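Local coordinates for protein putative Glycerophosphoryl diester phosphodiesterase (Silicibacter pomeroyi, PDB 3L12) that is a putative member of the glycerophosphoryl diester phosphodiesterase family, built as a TIM barrel and carrying a bound magnesium ion, at residues T34-A39 and T122-P127; A70-R75 and G107-G112; E86-E91 and K151-L156; H186-A191 and L272-N277; L208-E213 and F253-P258. All blocks are in the same frame, centred on the assembly; numbering follows the deposited sequence.

Contact 1. Residues T34-A39 and T122-P127; sequences TLEGFA and TGIHVP
Ile124, from the loop before helix 129-137, lies against Thr34 and Glu36 at the capped start of helix 35-43, the first of the helices that follow barrel strands in this TIM barrel. Thr34 is the N-cap: its OG1 accepts from Gly37 N at 3.0 Å and is also paired with Pro31 O, which leaves the methyl to face the loop. That methyl crosses the Ile124 side chain at about a right angle, with Thr34 CG2 3.6 Å from Ile124 CG2. Glu36 meets Ile124 from the opposing direction. Its chain bends at chi2 (74°), and the two carboxylate oxygens sit over two different methyls, Glu36 OE1 3.5 Å from Ile124 CG2 and Glu36 OE2 3.5 Å from Ile124 CD1. These are packing contacts, and the polar work of the carboxylate is done through water. One water accepts from Leu35 N and donates to Glu36 OE1 and to His125 O, so the first turn of the helix is tied to the loop backbone; a second joins Glu36 OE2 to His125 N. Farther along, Leu35 and Pro127 slide past each other in opposite directions, the leucine branch point resting on the proline ring. Leu35 also touches Leu132 and Leu135 of helix 129-137, which carries the hydrophobic patch on beyond the loop. At the Pro127 end, Leu35 CG lies 3.8 Å from Pro127 CB and Leu35 CD2 3.9 Å from the same carbon.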
# COMPACT_ATOMS: atom_id res chain seq x y z
N THR A 34 -2.35 12.46 1.49
CA THR A 34 -1.26 12.78 0.59
C THR A 34 -1.57 12.32 -0.83
O THR A 34 -2.27 11.33 -1.05
CB THR A 34 0.08 12.15 1.01
OG1 THR A 34 -0.03 10.72 0.99
CG2 THR A 34 0.44 12.65 2.48
N LEU A 35 -1.11 13.07 -1.80
CA LEU A 35 -1.27 12.68 -3.23
C LEU A 35 -0.71 11.27 -3.43
O LEU A 35 -1.28 10.46 -4.13
CB LEU A 35 -0.61 13.66 -4.14
CG LEU A 35 -1.09 15.14 -4.14
CD1 LEU A 35 -0.25 15.97 -5.25
CD2 LEU A 35 -2.59 15.21 -4.39
N GLU A 36 0.41 10.98 -2.77
CA GLU A 36 1.00 9.64 -2.86
C GLU A 36 0.06 8.54 -2.35
O GLU A 36 -0.10 7.48 -2.99
CB GLU A 36 2.37 9.62 -2.13
CG GLU A 36 3.43 10.63 -2.70
CD GLU A 36 3.22 12.12 -2.39
OE1 GLU A 36 2.26 12.53 -1.72
OE2 GLU A 36 4.03 12.95 -2.83
N GLY A 37 -0.60 8.79 -1.24
CA GLY A 37 -1.52 7.85 -0.66
C GLY A 37 -2.79 7.72 -1.47
O GLY A 37 -3.37 6.63 -1.57
N PHE A 38 -3.22 8.84 -2.11
CA PHE A 38 -4.41 8.75 -2.96
C PHE A 38 -4.15 7.93 -4.20
O PHE A 38 -4.98 7.12 -4.57
CB PHE A 38 -5.00 10.14 -3.30
CG PHE A 38 -5.54 10.89 -2.11
CD1 PHE A 38 -6.58 10.36 -1.35
CD2 PHE A 38 -5.00 12.11 -1.71
CE1 PHE A 38 -7.10 11.05 -0.26
CE2 PHE A 38 -5.50 12.78 -0.60
CZ PHE A 38 -6.56 12.26 0.11
N ALA A 39 -2.98 8.09 -4.80
CA ALA A 39 -2.64 7.31 -5.96
C ALA A 39 -2.53 5.85 -5.62
O ALA A 39 -2.96 4.98 -6.40
CB ALA A 39 -1.33 7.79 -6.57
N THR A 122 9.47 10.82 3.23
CA THR A 122 10.08 12.12 3.55
C THR A 122 9.97 13.00 2.30
O THR A 122 10.06 12.50 1.14
CB THR A 122 11.51 11.91 4.04
OG1 THR A 122 11.53 11.15 5.26
CG2 THR A 122 12.23 13.26 4.24
N GLY A 123 9.72 14.27 2.54
CA GLY A 123 9.60 15.27 1.48
C GLY A 123 8.21 15.40 0.93
O GLY A 123 8.03 15.83 -0.20
N ILE A 124 7.21 15.07 1.75
CA ILE A 124 5.81 15.10 1.35
C ILE A 124 5.11 16.27 2.00
O ILE A 124 5.10 16.43 3.20
CB ILE A 124 5.08 13.78 1.75
CG1 ILE A 124 5.87 12.51 1.33
CG2 ILE A 124 3.58 13.79 1.26
CD1 ILE A 124 6.24 12.46 -0.15
N HIS A 125 4.47 17.11 1.20
CA HIS A 125 3.80 18.27 1.79
C HIS A 125 2.31 18.15 1.62
O HIS A 125 1.82 17.34 0.86
CB HIS A 125 4.29 19.62 1.22
CG HIS A 125 4.35 19.66 -0.27
ND1 HIS A 125 3.35 20.21 -1.05
CD2 HIS A 125 5.33 19.29 -1.12
CE1 HIS A 125 3.71 20.15 -2.32
NE2 HIS A 125 4.91 19.60 -2.39
N VAL A 126 1.61 18.90 2.46
CA VAL A 126 0.16 19.00 2.45
C VAL A 126 -0.27 19.53 1.08
O VAL A 126 0.18 20.59 0.63
CB VAL A 126 -0.32 19.97 3.55
CG1 VAL A 126 -1.85 20.28 3.40
CG2 VAL A 126 -0.02 19.45 4.94
N PRO A 127 -1.13 18.76 0.40
CA PRO A 127 -1.49 19.23 -0.93
C PRO A 127 -2.68 20.19 -0.93
O PRO A 127 -3.50 20.19 -0.00
CB PRO A 127 -1.89 17.93 -1.64
CG PRO A 127 -2.37 17.02 -0.55
CD PRO A 127 -1.59 17.38 0.68
O HOH W 1 0.98 15.00 -1.12
O HOH W 2 4.29 15.78 -1.81

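Contact 2. Residues A70-R75 and G107-G112; sequences ANAMTR and GRTVYG
Met73, modelled as selenomethionine, and Tyr111 are brought together by three torsions: chi1 of 74° sets Met73 CG between its own N and carbonyl carbon, and a further bend at chi3 (48°) turns CE toward the tyrosine, whose CG lies opposite its backbone N (chi1 -166°). In this conformer Met73 CE comes 3.3 Å from Tyr111 CE2 and 3.5 Å from Tyr111 OH, approaching the ring at a slant. Because a second conformer exists, the closeness of that approach is doubtful. Ala72 makes the other half of the contact: its CB is 3.5 Å from Thr109 OG1 and 3.9 Å from Tyr111 CB, filling the notch between the two residues. Thr109 OG1 has its polar partners elsewhere, accepting from Gly112 N at 2.9 Å as the N-cap and pairing with Asp106 O. The phenol hydroxyl of Tyr111 bonds to Glu32 and Arg27, which fixes the far end of the ring. The contact places the start of helix 110-114 beside the long loop between strand 61-63 and helix 94-98, while Gly112 O on the same helix accepts a hydrogen bond from Arg303 of the second subunit.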
# COMPACT_ATOMS: atom_id res chain seq x y z
N ALA A 70 -1.05 18.35 13.70
CA ALA A 70 -0.69 17.46 14.83
C ALA A 70 0.80 17.15 14.82
O ALA A 70 1.33 16.79 13.76
CB ALA A 70 -1.49 16.12 14.72
N ASN A 71 1.43 17.18 15.97
CA ASN A 71 2.86 16.87 16.14
C ASN A 71 3.17 15.43 15.75
O ASN A 71 4.26 15.17 15.25
CB ASN A 71 3.32 17.11 17.55
CG ASN A 71 3.28 18.58 17.95
OD1 ASN A 71 3.11 19.46 17.10
ND2 ASN A 71 3.45 18.82 19.21
N ALA A 72 2.21 14.51 15.90
CA ALA A 72 2.47 13.09 15.55
C ALA A 72 2.65 12.84 14.05
O ALA A 72 3.13 11.77 13.67
CB ALA A 72 1.28 12.18 16.08
N MSE A 73 2.27 13.78 13.18
CA MSE A 73 2.40 13.55 11.75
C MSE A 73 3.15 14.65 11.02
O MSE A 73 3.14 14.67 9.78
CB MSE A 73 1.02 13.35 11.07
CG MSE A 73 0.17 14.61 10.90
SE MSE A 73 -1.64 14.29 10.17
CE MSE A 73 -1.99 12.86 11.38
N THR A 74 3.77 15.57 11.76
CA THR A 74 4.39 16.73 11.15
C THR A 74 5.80 16.99 11.58
O THR A 74 6.11 17.02 12.78
CB THR A 74 3.55 17.99 11.48
OG1 THR A 74 2.13 17.76 11.34
CG2 THR A 74 3.92 19.15 10.59
N ARG A 75 6.67 17.15 10.58
CA ARG A 75 8.06 17.49 10.84
C ARG A 75 8.36 18.87 10.32
O ARG A 75 7.77 19.35 9.29
CB ARG A 75 9.02 16.50 10.20
CG ARG A 75 9.14 15.18 10.90
CD ARG A 75 9.74 14.08 10.04
NE ARG A 75 8.78 13.58 9.08
CZ ARG A 75 9.08 12.83 8.02
NH1 ARG A 75 10.34 12.57 7.68
NH2 ARG A 75 8.11 12.35 7.26
N GLY A 107 6.38 7.12 15.31
CA GLY A 107 6.05 5.82 15.90
C GLY A 107 6.10 5.77 17.41
O GLY A 107 5.68 4.73 18.00
N ARG A 108 6.57 6.84 18.08
CA ARG A 108 6.59 6.94 19.57
C ARG A 108 5.28 7.34 20.15
O ARG A 108 5.09 7.34 21.39
CB ARG A 108 7.60 8.01 20.03
CG ARG A 108 9.01 7.68 19.56
CD ARG A 108 9.99 8.81 19.84
NE ARG A 108 9.57 10.03 19.15
CZ ARG A 108 10.09 11.22 19.41
NH1 ARG A 108 11.08 11.37 20.29
NH2 ARG A 108 9.60 12.27 18.82
N THR A 109 4.35 7.76 19.30
CA THR A 109 3.14 8.38 19.73
C THR A 109 1.92 7.43 19.69
O THR A 109 1.91 6.42 19.02
CB THR A 109 2.81 9.62 18.86
OG1 THR A 109 2.41 9.24 17.52
CG2 THR A 109 4.05 10.61 18.81
N VAL A 110 0.89 7.85 20.40
CA VAL A 110 -0.40 7.13 20.42
C VAL A 110 -0.90 6.97 18.98
O VAL A 110 -1.24 5.88 18.53
CB VAL A 110 -1.41 7.86 21.31
CG1 VAL A 110 -2.87 7.22 21.22
CG2 VAL A 110 -0.96 7.87 22.85
N TYR A 111 -0.90 8.07 18.25
CA TYR A 111 -1.42 8.07 16.91
C TYR A 111 -0.56 7.20 16.01
O TYR A 111 -1.12 6.39 15.23
CB TYR A 111 -1.48 9.46 16.36
CG TYR A 111 -2.31 9.63 15.11
CD1 TYR A 111 -3.65 9.92 15.19
CD2 TYR A 111 -1.71 9.64 13.86
CE1 TYR A 111 -4.41 10.16 14.02
CE2 TYR A 111 -2.45 9.87 12.70
CZ TYR A 111 -3.80 10.14 12.81
OH TYR A 111 -4.52 10.40 11.65
N GLY A 112 0.78 7.27 16.13
CA GLY A 112 1.67 6.44 15.35
C GLY A 112 1.47 4.95 15.58
O GLY A 112 1.53 4.13 14.64

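Contact 3. Residues E86-E91 and K151-L156; sequences ERQVAE and KSDPAL
Ala90 and Asp153 mark the nearest backbone approach, CA to CA 7.8 Å, between two loop segments that each end in a 3-10 turn, 89-91 and 154-156. The contact centres on Asp153 OD2. Gln88, its chain fully extended with CG opposite the backbone N (chi1 -175°), reaches across at about a right angle to the aspartate and gives an almost straight hydrogen bond, NE2 to Asp153 OD2 2.9 Å. Asp153 OD2 lies in the amide plane of Gln88, and the amide nitrogen meets it on the syn side, 23° out of the carboxylate plane; the two flat groups are turned 60° apart. A water that accepts from Ala90 N also donates to the same oxygen, 2.6 Å from Asp153 OD2, so the one oxygen holds the Gln88 side chain directly and the Ala90 backbone through water. The other oxygen serves its own segment: Ala155 N donates to Asp153 OD1 at 2.9 Å from above the carboxylate plane, an Asx turn that steadies the rotation of the group. Ala155 CB then packs against the Gln88 amide, 3.8 Å from NE2. This surface clasp joins the loop following strand 61-63, whose Val89 rests on Val54 of strand 48-55, to the connection between strand 145-150 and helix 160-176.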
# COMPACT_ATOMS: atom_id res chain seq x y z
N GLU A 86 -0.08 23.01 19.11
CA GLU A 86 -0.42 22.81 17.72
C GLU A 86 -0.66 24.12 17.02
O GLU A 86 -1.22 25.06 17.60
CB GLU A 86 -1.64 21.90 17.58
CG GLU A 86 -1.41 20.49 17.97
CD GLU A 86 -2.59 19.54 17.71
OE1 GLU A 86 -3.63 19.94 17.13
OE2 GLU A 86 -2.45 18.36 18.09
N ARG A 87 -0.24 24.18 15.77
CA ARG A 87 -0.40 25.37 14.98
C ARG A 87 -1.72 25.40 14.23
O ARG A 87 -2.12 24.39 13.60
CB ARG A 87 0.73 25.39 13.99
CG ARG A 87 2.11 25.45 14.63
CD ARG A 87 3.20 25.46 13.51
NE ARG A 87 4.49 25.11 14.11
CZ ARG A 87 5.66 25.09 13.48
NH1 ARG A 87 5.78 25.50 12.23
NH2 ARG A 87 6.72 24.70 14.16
N GLN A 88 -2.37 26.56 14.26
CA GLN A 88 -3.69 26.76 13.68
C GLN A 88 -3.54 27.02 12.19
O GLN A 88 -2.93 28.01 11.76
CB GLN A 88 -4.40 27.91 14.36
CG GLN A 88 -5.83 28.13 13.93
CD GLN A 88 -6.46 29.37 14.62
OE1 GLN A 88 -5.79 30.15 15.26
NE2 GLN A 88 -7.75 29.55 14.40
N VAL A 89 -4.17 26.17 11.40
CA VAL A 89 -4.02 26.27 9.94
C VAL A 89 -4.51 27.62 9.37
O VAL A 89 -3.89 28.18 8.46
CB VAL A 89 -4.67 25.03 9.21
CG1 VAL A 89 -4.77 25.26 7.70
CG2 VAL A 89 -3.93 23.70 9.53
N ALA A 90 -5.62 28.13 9.90
CA ALA A 90 -6.23 29.39 9.45
C ALA A 90 -5.33 30.61 9.69
O ALA A 90 -5.59 31.71 9.17
CB ALA A 90 -7.57 29.60 10.15
N GLU A 91 -4.34 30.44 10.57
CA GLU A 91 -3.35 31.49 10.85
C GLU A 91 -2.02 31.34 10.11
O GLU A 91 -1.12 32.13 10.36
CB GLU A 91 -3.10 31.56 12.36
CG GLU A 91 -4.31 32.10 13.16
CD GLU A 91 -4.58 33.60 12.98
OE1 GLU A 91 -3.69 34.34 12.46
OE2 GLU A 91 -5.68 34.09 13.39
N LYS A 151 -14.06 20.71 6.86
CA LYS A 151 -13.65 20.78 8.29
C LYS A 151 -13.56 22.25 8.63
O LYS A 151 -12.60 22.96 8.27
CB LYS A 151 -12.32 20.03 8.53
CG LYS A 151 -11.90 19.87 10.00
CD LYS A 151 -12.77 18.79 10.64
CE LYS A 151 -12.20 18.19 11.92
NZ LYS A 151 -12.70 18.97 13.09
N SER A 152 -14.61 22.74 9.25
CA SER A 152 -14.65 24.13 9.69
C SER A 152 -13.81 24.30 10.98
O SER A 152 -13.61 23.34 11.76
CB SER A 152 -16.09 24.53 9.94
OG SER A 152 -16.68 23.53 10.73
N ASP A 153 -13.35 25.51 11.20
CA ASP A 153 -12.54 25.88 12.37
C ASP A 153 -13.52 26.59 13.26
O ASP A 153 -14.13 27.58 12.83
CB ASP A 153 -11.42 26.82 11.96
CG ASP A 153 -10.52 27.23 13.14
OD1 ASP A 153 -10.97 27.17 14.32
OD2 ASP A 153 -9.34 27.62 12.85
N PRO A 154 -13.67 26.12 14.51
CA PRO A 154 -14.64 26.77 15.41
C PRO A 154 -14.39 28.28 15.66
O PRO A 154 -15.29 28.97 16.14
CB PRO A 154 -14.52 25.99 16.72
CG PRO A 154 -13.33 25.09 16.56
CD PRO A 154 -13.06 24.93 15.13
N ALA A 155 -13.17 28.77 15.36
CA ALA A 155 -12.86 30.20 15.50
C ALA A 155 -13.71 31.09 14.56
O ALA A 155 -13.91 32.27 14.84
CB ALA A 155 -11.35 30.46 15.30
N LEU A 156 -14.22 30.54 13.47
CA LEU A 156 -15.09 31.27 12.55
C LEU A 156 -16.57 31.08 12.86
O LEU A 156 -17.41 31.55 12.09
CB LEU A 156 -14.91 30.77 11.12
CG LEU A 156 -13.63 30.95 10.33
CD1 LEU A 156 -13.93 30.37 8.94
CD2 LEU A 156 -13.21 32.42 10.25
O HOH W 3 -7.60 26.55 11.32

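Contact 4. Residues H186-A191 and L272-N277; sequences HSFDWA and LTWTVN
At the C-terminal mouth of the TIM barrel, Phe188 and Trp274 reach toward each other from the ends of strands 183-187 and 270-273, which are separated in the sheet by strands 205-209 and 248-251. They come from opposite directions, and Phe188 CZ meets the benzo part of the indole, 3.5 Å from Trp274 CZ2 and 3.7 Å from Trp274 CH2. The ring planes stand at 87°, with 5.8 Å between the centroids of the phenyl and the six-membered ring; Trp274 CH2 lies in the phenyl plane, at its edge. Trp274 has chi1 of 61°, which sets its CG between the backbone N and carbonyl carbon and carries the indole over the neighbouring strand 248-251, where Trp274 NE1 is hydrogen-bonded to Cys250 O, fixing the rotation of the ring. Leu208 of strand 205-209 touches both aromatic side chains. The peptide bond between Trp274 and Thr275 is cis. On the other side, Ser187 OG accepts from Asp189 N at 2.9 Å, an ST turn that shapes the loop carrying Phe188, and Asp189 then caps helix 190-199. The side chain of Phe188 touches Glu149, a magnesium ligand, and is about 7 Å from the ion. That of Trp274 lies about 4 Å from an unidentified ligand, probably from the crystallisation liquor, to which His186 NE2 is hydrogen-bonded. Two aromatic side chains meeting at the strand ends near the metal are consistent with the pocket that TIM barrels form at this end.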
# COMPACT_ATOMS: atom_id res chain seq x y z
N HIS A 186 -19.64 16.83 2.43
CA HIS A 186 -19.71 15.97 3.62
C HIS A 186 -19.21 16.71 4.84
O HIS A 186 -18.17 17.37 4.76
CB HIS A 186 -18.85 14.75 3.22
CG HIS A 186 -18.61 13.69 4.25
ND1 HIS A 186 -19.57 12.77 4.63
CD2 HIS A 186 -17.46 13.29 4.84
CE1 HIS A 186 -19.02 11.90 5.46
NE2 HIS A 186 -17.75 12.19 5.60
N SER A 187 -19.92 16.63 5.98
CA SER A 187 -19.47 17.34 7.16
C SER A 187 -20.19 16.98 8.44
O SER A 187 -21.34 16.54 8.43
CB SER A 187 -19.72 18.87 6.92
OG SER A 187 -18.93 19.69 7.79
N PHE A 188 -19.48 17.25 9.52
CA PHE A 188 -20.08 17.27 10.84
C PHE A 188 -20.82 18.59 11.04
O PHE A 188 -21.68 18.68 11.89
CB PHE A 188 -19.05 17.17 11.97
CG PHE A 188 -18.63 15.76 12.32
CD1 PHE A 188 -19.44 14.95 13.08
CD2 PHE A 188 -17.42 15.29 11.90
CE1 PHE A 188 -19.01 13.67 13.46
CE2 PHE A 188 -17.01 13.99 12.26
CZ PHE A 188 -17.81 13.22 13.03
N ASP A 189 -20.43 19.62 10.31
CA ASP A 189 -21.00 21.00 10.45
C ASP A 189 -22.25 21.03 9.58
O ASP A 189 -22.20 21.34 8.38
CB ASP A 189 -19.93 22.01 10.01
CG ASP A 189 -20.24 23.44 10.40
OD1 ASP A 189 -21.43 23.77 10.47
OD2 ASP A 189 -19.26 24.21 10.61
N TRP A 190 -23.38 20.71 10.19
CA TRP A 190 -24.62 20.59 9.48
C TRP A 190 -25.10 21.94 8.96
O TRP A 190 -25.72 22.00 7.91
CB TRP A 190 -25.63 19.93 10.40
CG TRP A 190 -25.44 18.44 10.63
CD1 TRP A 190 -24.31 17.70 10.39
CD2 TRP A 190 -26.39 17.53 11.21
NE1 TRP A 190 -24.53 16.39 10.74
CE2 TRP A 190 -25.78 16.26 11.26
CE3 TRP A 190 -27.71 17.67 11.64
CZ2 TRP A 190 -26.46 15.13 11.70
CZ3 TRP A 190 -28.37 16.54 12.13
CH2 TRP A 190 -27.73 15.29 12.14
N ALA A 191 -24.80 23.02 9.68
CA ALA A 191 -25.20 24.33 9.20
C ALA A 191 -24.45 24.62 7.92
O ALA A 191 -25.02 25.16 6.99
CB ALA A 191 -24.96 25.44 10.27
N LEU A 272 -23.33 5.47 4.90
CA LEU A 272 -21.90 5.12 4.82
C LEU A 272 -21.39 5.18 6.24
O LEU A 272 -21.48 6.23 6.90
CB LEU A 272 -21.13 6.09 3.95
CG LEU A 272 -21.61 6.36 2.52
CD1 LEU A 272 -20.57 7.30 1.90
CD2 LEU A 272 -21.75 5.08 1.70
N THR A 273 -20.85 4.08 6.75
CA THR A 273 -20.33 4.10 8.11
C THR A 273 -18.79 4.19 8.11
O THR A 273 -18.12 3.81 7.11
CB THR A 273 -20.88 2.94 8.91
OG1 THR A 273 -20.58 3.16 10.30
CG2 THR A 273 -20.33 1.61 8.35
N TRP A 274 -18.24 4.70 9.21
CA TRP A 274 -16.82 5.06 9.34
C TRP A 274 -16.36 4.96 10.77
O TRP A 274 -17.25 4.86 11.65
CB TRP A 274 -16.59 6.54 8.89
CG TRP A 274 -17.34 7.50 9.72
CD1 TRP A 274 -18.64 7.87 9.56
CD2 TRP A 274 -16.87 8.17 10.89
NE1 TRP A 274 -19.02 8.71 10.58
CE2 TRP A 274 -17.96 8.91 11.41
CE3 TRP A 274 -15.64 8.20 11.58
CZ2 TRP A 274 -17.85 9.71 12.54
CZ3 TRP A 274 -15.55 8.99 12.72
CH2 TRP A 274 -16.65 9.72 13.18
N THR A 275 -15.06 4.78 11.07
CA THR A 275 -13.95 4.40 10.19
C THR A 275 -13.73 2.94 10.66
O THR A 275 -13.38 2.70 11.82
CB THR A 275 -12.72 5.24 10.36
OG1 THR A 275 -13.00 6.56 9.86
CG2 THR A 275 -11.58 4.64 9.62
N VAL A 276 -13.99 2.00 9.77
CA VAL A 276 -14.14 0.59 10.21
C VAL A 276 -12.91 -0.15 9.80
O VAL A 276 -12.65 -0.35 8.59
CB VAL A 276 -15.47 -0.04 9.68
CG1 VAL A 276 -15.82 -1.30 10.44
CG2 VAL A 276 -16.71 0.96 9.67
N ASN A 277 -12.15 -0.66 10.78
CA ASN A 277 -10.86 -1.28 10.54
C ASN A 277 -10.71 -2.69 11.06
O ASN A 277 -10.05 -3.50 10.43
CB ASN A 277 -9.76 -0.43 11.19
CG ASN A 277 -9.62 0.95 10.55
OD1 ASN A 277 -10.00 1.14 9.37
ND2 ASN A 277 -9.01 1.90 11.30

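Contact 5. Residues L208-E213 and F253-P258; sequences LSQLPE and FLDVTP
Asp255 reaches up to Leu211 with its carboxylate and takes a hydrogen bond from the backbone there, Leu211 N to Asp255 OD2 2.9 Å. The donor approaches on the syn side, tilted 31° out of the carboxylate plane. Asp255 chi1 of -54° puts CG opposite its own carbonyl carbon, lifting the acid from the 3-10 turn 253-255 toward the loop that follows strand 205-209. With chi1 of -64° putting Leu211 CG beside its backbone N, the leucine runs past the acid in the opposite direction: Leu211 CG rests 3.6 Å from Asp255 OD2, and Leu211 CD1 3.8 Å from Asp255 CG. The leucine thereby covers part of the carboxylate, while Tyr230 touches Leu211 from outside the contact. Each oxygen has a water of its own. One water donates to Asp255 OD2, 2.7 Å away, and is hydrogen-bonded to Ser209 OG, which is itself held by Trp249 NE1. The other donates both to Asp255 OD1 and to Leu211 O, the latter at 2.7 Å. The carboxylate thus receives one N-H and two water hydrogens, which would probably favour its charged form. Gln210 adds a backbone contact, its CA 3.4 Å from Asp255 OD2. An acid from one strand-to-helix loop bracing the backbone of the loop beside it fits the TIM barrel, in which the neighbouring parallel strands 205-209 and 248-251 send their following loops out at the same end.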
# COMPACT_ATOMS: atom_id res chain seq x y z
N LEU A 208 -22.38 13.67 8.71
CA LEU A 208 -21.64 12.89 9.67
C LEU A 208 -22.34 12.99 11.01
O LEU A 208 -22.85 14.08 11.41
CB LEU A 208 -20.22 13.43 9.85
CG LEU A 208 -19.30 13.05 8.70
CD1 LEU A 208 -18.03 13.93 8.60
CD2 LEU A 208 -18.91 11.58 8.94
N SER A 209 -22.28 11.90 11.76
CA SER A 209 -22.74 11.91 13.16
C SER A 209 -21.86 10.96 13.98
O SER A 209 -21.29 9.99 13.46
CB SER A 209 -24.21 11.51 13.28
OG SER A 209 -24.39 10.17 12.84
N GLN A 210 -21.72 11.27 15.26
CA GLN A 210 -20.99 10.43 16.21
C GLN A 210 -21.56 10.72 17.62
O GLN A 210 -21.51 11.86 18.08
CB GLN A 210 -19.49 10.66 16.14
CG GLN A 210 -18.71 9.76 17.13
CD GLN A 210 -17.25 9.95 17.02
OE1 GLN A 210 -16.77 11.07 16.87
NE2 GLN A 210 -16.51 8.86 17.11
N LEU A 211 -22.12 9.71 18.27
CA LEU A 211 -22.75 9.91 19.59
C LEU A 211 -21.67 10.14 20.62
O LEU A 211 -20.56 9.60 20.50
CB LEU A 211 -23.60 8.72 19.97
CG LEU A 211 -24.80 8.43 19.06
CD1 LEU A 211 -25.51 7.17 19.50
CD2 LEU A 211 -25.76 9.56 19.01
N PRO A 212 -21.98 10.98 21.63
CA PRO A 212 -21.02 11.24 22.69
C PRO A 212 -20.71 9.95 23.43
O PRO A 212 -19.55 9.72 23.78
CB PRO A 212 -21.74 12.24 23.62
CG PRO A 212 -23.03 12.59 22.96
CD PRO A 212 -23.29 11.60 21.87
N GLU A 213 -21.75 9.15 23.65
CA GLU A 213 -21.66 7.84 24.32
C GLU A 213 -20.60 6.94 23.68
O GLU A 213 -19.40 7.07 23.97
CB GLU A 213 -23.04 7.17 24.25
N PHE A 253 -19.37 3.94 13.31
CA PHE A 253 -19.84 2.53 13.27
C PHE A 253 -20.38 1.99 14.59
O PHE A 253 -21.24 1.13 14.56
CB PHE A 253 -18.78 1.60 12.67
CG PHE A 253 -17.65 1.26 13.60
CD1 PHE A 253 -16.59 2.10 13.73
CD2 PHE A 253 -17.65 0.07 14.30
CE1 PHE A 253 -15.52 1.81 14.57
CE2 PHE A 253 -16.59 -0.19 15.16
CZ PHE A 253 -15.53 0.66 15.26
N LEU A 254 -19.91 2.47 15.72
CA LEU A 254 -20.45 1.98 17.02
C LEU A 254 -21.85 2.44 17.25
O LEU A 254 -22.53 1.92 18.15
CB LEU A 254 -19.58 2.41 18.20
CG LEU A 254 -18.22 1.74 18.27
CD1 LEU A 254 -17.43 2.21 19.46
CD2 LEU A 254 -18.42 0.25 18.28
N ASP A 255 -22.33 3.39 16.43
CA ASP A 255 -23.66 3.94 16.62
C ASP A 255 -24.68 3.28 15.70
O ASP A 255 -25.85 3.58 15.78
CB ASP A 255 -23.69 5.45 16.29
CG ASP A 255 -22.69 6.27 17.05
OD1 ASP A 255 -22.16 5.84 18.12
OD2 ASP A 255 -22.44 7.41 16.61
N VAL A 256 -24.23 2.36 14.84
CA VAL A 256 -25.08 1.76 13.85
C VAL A 256 -25.78 0.50 14.35
O VAL A 256 -25.18 -0.30 15.08
CB VAL A 256 -24.22 1.34 12.64
CG1 VAL A 256 -24.94 0.42 11.63
CG2 VAL A 256 -23.64 2.58 11.94
N THR A 257 -27.04 0.36 13.96
CA THR A 257 -27.84 -0.85 14.23
C THR A 257 -28.55 -1.13 12.91
O THR A 257 -28.70 -0.22 12.10
CB THR A 257 -28.87 -0.64 15.32
OG1 THR A 257 -29.77 0.40 14.93
CG2 THR A 257 -28.20 -0.25 16.62
N PRO A 258 -28.96 -2.37 12.66
CA PRO A 258 -29.64 -2.61 11.38
C PRO A 258 -30.98 -1.91 11.24
O PRO A 258 -31.38 -1.58 10.12
CB PRO A 258 -29.84 -4.13 11.38
CG PRO A 258 -28.84 -4.64 12.31
CD PRO A 258 -28.66 -3.63 13.37
O HOH W 4 -24.37 8.40 14.94
O HOH W 5 -20.02 7.12 19.53

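Overall arrangement
The five contacts join loops and helix starts that follow strands of one TIM barrel, whose magnesium ion is bound by Glu50, Asp52 and Glu149. Contacts 4 and 5 are closest, with centres 10 Å apart, sharing neighbouring strands and joined by Trp274 O to Phe253 N at 2.9 Å. Contact 3 meets contact 4 through Ser152 OG and Asp189 OD2, 2.7 Å apart, and packs against contact 2. Thr122 OG1 and Arg75 NH1, 3.0 Å apart, link contacts 1 and 2. Contacts 1 and 5 stand on opposite sides of the chain's centre, 30 Å between centres. The side chains of Phe188, Tyr111, Gln210 and Pro127 lie about 7, 9, 10 and 14 Å from the ion.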